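Local coordinates for protein alcohol dehydrogenase IV (Corynebacterium glutamicum, PDB 3IV7) that probably reduces maleylacetate with a nicotinamide cofactor, as a member of the iron-containing alcohol dehydrogenase family, at residues F313-I318 with L346-L350; V322-L326 with T338-S343; L240-I244 with V267-N271. One frame throughout, in Å; residues are numbered along the deposited sequence.

Interaction 1: residues F313-I318 with L346-L350; sequences FEASGI and LEAAL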
# COMPACT_ATOMS: atom_id res chain seq x y z
N PHE A 313 -25.65 16.50 22.11
CA PHE A 313 -25.09 15.64 23.15
C PHE A 313 -25.11 16.42 24.46
O PHE A 313 -24.95 17.61 24.46
CB PHE A 313 -23.67 15.23 22.78
CG PHE A 313 -23.10 14.17 23.66
CD1 PHE A 313 -23.77 12.96 23.82
CD2 PHE A 313 -21.90 14.36 24.31
CE1 PHE A 313 -23.26 11.98 24.66
CE2 PHE A 313 -21.35 13.35 25.15
CZ PHE A 313 -22.03 12.17 25.32
N GLU A 314 -25.38 15.73 25.57
CA GLU A 314 -25.42 16.36 26.88
C GLU A 314 -24.57 15.57 27.87
O GLU A 314 -24.30 14.38 27.67
CB GLU A 314 -26.87 16.42 27.40
CG GLU A 314 -27.89 16.82 26.34
CD GLU A 314 -29.19 17.22 26.93
OE1 GLU A 314 -29.88 16.35 27.51
OE2 GLU A 314 -29.55 18.40 26.80
N ALA A 315 -24.14 16.25 28.94
CA ALA A 315 -23.33 15.65 29.99
C ALA A 315 -23.99 14.41 30.58
O ALA A 315 -23.32 13.46 30.95
CB ALA A 315 -23.07 16.68 31.12
N SER A 316 -25.32 14.45 30.70
CA SER A 316 -26.05 13.37 31.32
C SER A 316 -25.90 12.06 30.54
O SER A 316 -26.13 11.01 31.09
CB SER A 316 -27.55 13.74 31.46
OG SER A 316 -28.12 13.96 30.18
N GLY A 317 -25.55 12.14 29.27
CA GLY A 317 -25.32 10.96 28.42
C GLY A 317 -23.90 10.38 28.43
O GLY A 317 -23.66 9.28 27.90
N ILE A 318 -22.95 11.08 29.05
CA ILE A 318 -21.54 10.62 29.08
C ILE A 318 -21.35 9.28 29.86
O ILE A 318 -20.60 8.41 29.43
CB ILE A 318 -20.65 11.70 29.68
CG1 ILE A 318 -20.56 12.89 28.72
CG2 ILE A 318 -19.24 11.14 30.01
CD1 ILE A 318 -19.92 14.14 29.36
N LEU A 346 -14.77 12.95 27.20
CA LEU A 346 -16.06 13.29 26.63
C LEU A 346 -16.62 14.66 27.15
O LEU A 346 -17.34 15.34 26.43
CB LEU A 346 -17.07 12.17 26.85
CG LEU A 346 -16.86 10.92 26.00
CD1 LEU A 346 -17.94 9.86 26.33
CD2 LEU A 346 -16.88 11.27 24.54
N GLU A 347 -16.29 15.03 28.39
CA GLU A 347 -16.66 16.36 28.93
C GLU A 347 -15.98 17.45 28.13
O GLU A 347 -16.59 18.47 27.83
CB GLU A 347 -16.25 16.51 30.39
CG GLU A 347 -17.03 15.71 31.34
CD GLU A 347 -16.37 15.66 32.70
OE1 GLU A 347 -15.70 16.66 33.09
OE2 GLU A 347 -16.52 14.63 33.38
N ALA A 348 -14.72 17.24 27.81
CA ALA A 348 -13.96 18.22 27.02
C ALA A 348 -14.54 18.38 25.62
O ALA A 348 -14.67 19.50 25.12
CB ALA A 348 -12.48 17.82 26.94
N ALA A 349 -14.86 17.25 24.98
CA ALA A 349 -15.44 17.26 23.64
C ALA A 349 -16.84 17.86 23.65
O ALA A 349 -17.24 18.50 22.70
CB ALA A 349 -15.47 15.87 23.04
N LEU A 350 -17.59 17.63 24.73
CA LEU A 350 -18.92 18.16 24.87
C LEU A 350 -18.94 19.66 24.76
O LEU A 350 -19.76 20.21 24.04
CB LEU A 350 -19.50 17.76 26.22
CG LEU A 350 -20.88 18.37 26.58
CD1 LEU A 350 -21.99 17.86 25.63
CD2 LEU A 350 -21.20 18.08 28.04
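Leu-346 begins the helical side of the contact by lying alongside Ile-318, the two side chains sliding past each other in opposite directions. Leu-346 CB sits 4.0 Å from Ile-318 CG2 and just as near Ile-318 CG1, so the methylene rests against both branches of the isoleucine. Further out, Ile-318 CD1 crosses Glu-347 at about a right angle and meets Glu-347 CG at 3.8 Å; the glutamate contributes carbon here, while its OE1 makes a long, weak ion pair with Arg-344. The partner segment is the end of the loop after helix 291-301 together with the first residue of helix 318-326, laid over helix 339-351 in the all-helical C-terminal part of this family's fold. Leu-350, one turn after Leu-346, packs both methyls against the loop. With CG anti to the backbone N (chi1 174°), the side chain directs Leu-350 CD1 to Phe-313, 3.7 Å from Phe-313 CD2 in an oblique approach to the ring and 3.2 Å from Phe-313 O. The other methyl, Leu-350 CD2, packs on Ala-315 N at 3.6 Å and on Ala-315 CB at 3.9 Å. Phe-313 also meets the ring of Phe-252 edge-to-face.

Interaction 2: residues V322-L326 with T338-S343; sequences VDVTL and TRENLS
Val-322 and Leu-326, one turn apart on helix 318-326, press against the first turn of helix 339-351, a helix-helix packing in the C-terminal helical part of the fold in which the axes of the segments 322-326 and 339-343 approach to 10.3 Å at 113°. Val-322 divides its methyls: Val-322 CG1 lies over one face of the Arg-339 guanidinium, 3.6 Å from Arg-339 NH1, whereas CG2 touches Ser-343 OG. Val-322 CG2 also meets Leu-342 CG at 4.0 Å. Leu-326 likewise splits, Leu-326 CD1 reaching Leu-342 CD2 at 3.8 Å and its CD2 resting on Arg-339 CB. The polar rim is a salt bridge: Arg-339 NH2 gives Asp-323 OD1 a weak bond of 3.0 Å, the carboxylate coming in at the guanidinium edge with the two planes 57° apart. A bend at chi3 (-78°) turns the arginine toward Asp-323 after an extended start.

The next shell fixes the helix start. Thr-338 is the N-cap and forms a capping box with Asn-341, whose N donates to Thr-338 OG1 while its OD1 accepts from Thr-338 N. Behind the apolar contact of its CG2 with Leu-342, Thr-325 uses OG1 for hydrogen bonds with Thr-247 OG1 of helix 240-250 and with Ala-321 O. Ser-343 OG bonds to Arg-339 O at 2.8 Å, and that carbonyl also takes Ser-343 N, the two donors arriving from opposite faces of its plane.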
# COMPACT_ATOMS: atom_id res chain seq x y z
N VAL A 322 -19.66 6.11 28.09
CA VAL A 322 -18.51 5.48 28.72
C VAL A 322 -18.76 4.01 29.01
O VAL A 322 -17.93 3.16 28.69
CB VAL A 322 -18.14 6.19 29.98
CG1 VAL A 322 -17.19 5.37 30.78
CG2 VAL A 322 -17.56 7.59 29.63
N ASP A 323 -19.93 3.71 29.58
CA ASP A 323 -20.34 2.31 29.78
C ASP A 323 -20.17 1.44 28.56
O ASP A 323 -19.62 0.36 28.65
CB ASP A 323 -21.79 2.22 30.18
CG ASP A 323 -21.95 1.94 31.56
OD1 ASP A 323 -21.56 0.82 31.97
OD2 ASP A 323 -22.45 2.82 32.26
N VAL A 324 -20.73 1.91 27.44
CA VAL A 324 -20.74 1.18 26.19
C VAL A 324 -19.38 1.07 25.51
O VAL A 324 -19.13 0.12 24.76
CB VAL A 324 -21.69 1.88 25.21
CG1 VAL A 324 -21.52 1.31 23.81
CG2 VAL A 324 -23.13 1.76 25.71
N THR A 325 -18.52 2.04 25.74
CA THR A 325 -17.27 2.14 25.03
C THR A 325 -16.06 1.57 25.75
O THR A 325 -15.12 1.08 25.12
CB THR A 325 -16.96 3.60 24.73
OG1 THR A 325 -18.00 4.14 23.93
CG2 THR A 325 -15.61 3.73 23.98
N LEU A 326 -16.06 1.67 27.07
CA LEU A 326 -14.89 1.32 27.84
C LEU A 326 -14.40 -0.09 27.48
O LEU A 326 -13.24 -0.27 27.13
CB LEU A 326 -15.17 1.46 29.34
CG LEU A 326 -13.99 1.73 30.28
CD1 LEU A 326 -13.14 2.90 29.81
CD2 LEU A 326 -14.53 2.00 31.69
N THR A 338 -9.70 4.71 31.64
CA THR A 338 -10.55 4.42 32.79
C THR A 338 -11.92 5.06 32.60
O THR A 338 -12.16 5.83 31.66
CB THR A 338 -9.93 4.95 34.08
OG1 THR A 338 -9.80 6.37 34.01
CG2 THR A 338 -8.56 4.34 34.30
N ARG A 339 -12.83 4.69 33.48
CA ARG A 339 -14.14 5.25 33.46
C ARG A 339 -14.04 6.77 33.70
O ARG A 339 -14.66 7.54 32.99
CB ARG A 339 -15.02 4.57 34.49
CG ARG A 339 -16.38 5.17 34.60
CD ARG A 339 -17.29 4.32 35.49
NE ARG A 339 -17.78 3.14 34.80
CZ ARG A 339 -18.75 3.15 33.87
NH1 ARG A 339 -19.33 4.31 33.48
NH2 ARG A 339 -19.14 2.01 33.31
N GLU A 340 -13.16 7.19 34.62
CA GLU A 340 -12.99 8.62 34.93
C GLU A 340 -12.35 9.41 33.77
O GLU A 340 -12.86 10.46 33.39
CB GLU A 340 -12.14 8.86 36.20
CG GLU A 340 -12.71 8.29 37.48
CD GLU A 340 -12.48 6.79 37.63
OE1 GLU A 340 -11.94 6.17 36.68
OE2 GLU A 340 -12.83 6.25 38.68
N ASN A 341 -11.26 8.91 33.19
CA ASN A 341 -10.58 9.70 32.19
C ASN A 341 -11.29 9.72 30.84
O ASN A 341 -11.21 10.71 30.12
CB ASN A 341 -9.05 9.44 32.10
CG ASN A 341 -8.69 8.07 31.56
OD1 ASN A 341 -9.47 7.41 30.90
ND2 ASN A 341 -7.45 7.64 31.86
N LEU A 342 -12.04 8.66 30.52
CA LEU A 342 -12.88 8.67 29.33
C LEU A 342 -14.05 9.63 29.55
O LEU A 342 -14.44 10.34 28.64
CB LEU A 342 -13.39 7.27 28.99
CG LEU A 342 -14.11 7.08 27.66
CD1 LEU A 342 -13.27 7.56 26.43
CD2 LEU A 342 -14.50 5.59 27.48
N SER A 343 -14.60 9.66 30.76
CA SER A 343 -15.63 10.65 31.10
C SER A 343 -15.08 12.07 30.93
O SER A 343 -15.74 12.93 30.40
CB SER A 343 -16.16 10.46 32.52
OG SER A 343 -16.90 9.26 32.61

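Interaction 3: residues L240-I244 with V267-N271; sequences LHHKI and VLAFN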
# COMPACT_ATOMS: atom_id res chain seq x y z
N LEU A 240 -9.14 3.95 19.89
CA LEU A 240 -10.02 4.69 20.84
C LEU A 240 -10.99 5.66 20.15
O LEU A 240 -12.19 5.68 20.47
CB LEU A 240 -9.17 5.46 21.85
CG LEU A 240 -9.89 6.32 22.92
CD1 LEU A 240 -10.80 5.47 23.81
CD2 LEU A 240 -8.89 7.07 23.77
N HIS A 241 -10.48 6.48 19.23
CA HIS A 241 -11.31 7.48 18.56
C HIS A 241 -12.50 6.86 17.91
O HIS A 241 -13.62 7.33 18.10
CB HIS A 241 -10.53 8.27 17.51
CG HIS A 241 -11.39 9.10 16.62
ND1 HIS A 241 -11.69 10.42 16.89
CD2 HIS A 241 -12.05 8.80 15.47
CE1 HIS A 241 -12.49 10.89 15.95
NE2 HIS A 241 -12.72 9.92 15.08
N HIS A 242 -12.27 5.81 17.13
CA HIS A 242 -13.34 5.17 16.40
C HIS A 242 -14.33 4.48 17.31
O HIS A 242 -15.51 4.47 17.02
CB HIS A 242 -12.79 4.20 15.33
CG HIS A 242 -12.06 4.89 14.23
ND1 HIS A 242 -10.75 5.31 14.36
CD2 HIS A 242 -12.47 5.31 13.01
CE1 HIS A 242 -10.39 5.93 13.25
NE2 HIS A 242 -11.41 5.94 12.42
N LYS A 243 -13.84 3.89 18.39
CA LYS A 243 -14.75 3.24 19.35
C LYS A 243 -15.69 4.29 19.97
O LYS A 243 -16.88 4.08 20.04
CB LYS A 243 -13.97 2.52 20.44
CG LYS A 243 -13.12 1.33 19.98
CD LYS A 243 -13.88 0.37 19.09
CE LYS A 243 -13.02 -0.84 18.71
NZ LYS A 243 -13.82 -1.84 17.98
N ILE A 244 -15.13 5.44 20.38
CA ILE A 244 -15.93 6.53 20.91
C ILE A 244 -16.97 6.98 19.87
O ILE A 244 -18.18 7.03 20.16
CB ILE A 244 -15.06 7.73 21.28
CG1 ILE A 244 -14.21 7.42 22.51
CG2 ILE A 244 -15.93 8.95 21.52
CD1 ILE A 244 -13.15 8.45 22.81
N VAL A 267 -8.93 12.91 21.45
CA VAL A 267 -8.24 11.60 21.49
C VAL A 267 -6.77 11.80 21.20
O VAL A 267 -5.93 11.17 21.84
CB VAL A 267 -8.83 10.62 20.54
CG1 VAL A 267 -8.04 9.31 20.60
CG2 VAL A 267 -10.34 10.40 20.86
N LEU A 268 -6.44 12.72 20.31
CA LEU A 268 -5.04 13.02 20.05
C LEU A 268 -4.37 13.56 21.31
O LEU A 268 -3.31 13.05 21.73
CB LEU A 268 -4.88 14.01 18.93
CG LEU A 268 -3.43 14.36 18.58
CD1 LEU A 268 -2.61 13.08 18.26
CD2 LEU A 268 -3.44 15.32 17.42
N ALA A 269 -4.98 14.59 21.91
CA ALA A 269 -4.45 15.19 23.14
C ALA A 269 -4.26 14.16 24.22
O ALA A 269 -3.25 14.17 24.92
CB ALA A 269 -5.38 16.29 23.63
N PHE A 270 -5.23 13.27 24.34
CA PHE A 270 -5.26 12.23 25.37
C PHE A 270 -4.14 11.19 25.21
O PHE A 270 -3.45 10.87 26.17
CB PHE A 270 -6.63 11.51 25.31
CG PHE A 270 -6.79 10.39 26.32
CD1 PHE A 270 -7.22 10.66 27.61
CD2 PHE A 270 -6.63 9.07 25.94
CE1 PHE A 270 -7.40 9.63 28.54
CE2 PHE A 270 -6.82 8.02 26.86
CZ PHE A 270 -7.19 8.31 28.15
N ASN A 271 -3.97 10.67 23.99
CA ASN A 271 -2.99 9.58 23.71
C ASN A 271 -1.56 10.00 23.35
O ASN A 271 -0.63 9.18 23.45
CB ASN A 271 -3.49 8.71 22.57
CG ASN A 271 -4.37 7.61 23.03
OD1 ASN A 271 -4.44 7.31 24.23
ND2 ASN A 271 -5.03 6.95 22.08
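Val-267 and His-241 mark the closest pairing of backbones between segments 240-244 and 267-271, and the valine can be followed outward atom by atom. Val-267 CB stands 4.2 Å from His-241 CB. Val-267 CG1, anti to the backbone N (chi1 178°), continues toward Leu-240 and comes to 4.0 Å from Leu-240 CD2. Val-267 CG2 takes the other direction: it lies 3.8 Å from His-241 CA, near the plane of the imidazole at its edge, and meets Ile-244 CD1 tip to tip at 3.9 Å. One valine thus spans three residues on the first turn of the neighbouring helix. Beside it, Leu-240 CD2 approaches the Phe-270 ring obliquely, 3.7 Å from Phe-270 CD2, the two side chains crossing at about a right angle.

The axes of the segments 240-244 and 267-271 approach to 11.0 Å at 137°, and the pair belongs to the buried helical core of the C-terminal part. Ile-244 extends this core to Leu-342, Leu-345 and Leu-346 of helix 339-351. The polar ends look elsewhere: His-241 NE2 bonds to His-260 ND1, and Asn-271 ND2 to Asn-333 OD1. Across the interface there are neither hydrogen bonds nor salt bridges, so the segments meet mainly through methyls, the Phe-270 ring and the His-241 CA and CB, while His-241 NE2 and the Asn-271 amide are satisfied elsewhere in the chain.

In the fold
Interactions 1 and 2 share helix 339-351, whose first turn packs on helix 318-326 and whose later turns meet the start of that helix and the loop before it. Both are partly buried and have exposed residues at their rims, but interaction 1 has no hydrogen bond across it, whereas interaction 2 adds a salt bridge to its apolar centre. Interaction 3 is fully buried, without hydrogen bonds or salt bridges across it. It joins a different helix pair, 240-250 with 256-271, yet the three are continuous: Leu-342 CD1 packs on Ile-244 CD1, Asn-341 on Phe-270, and Leu-346 on Val-322. Of the three, the salt bridge belongs to interaction 2, at its exposed rim.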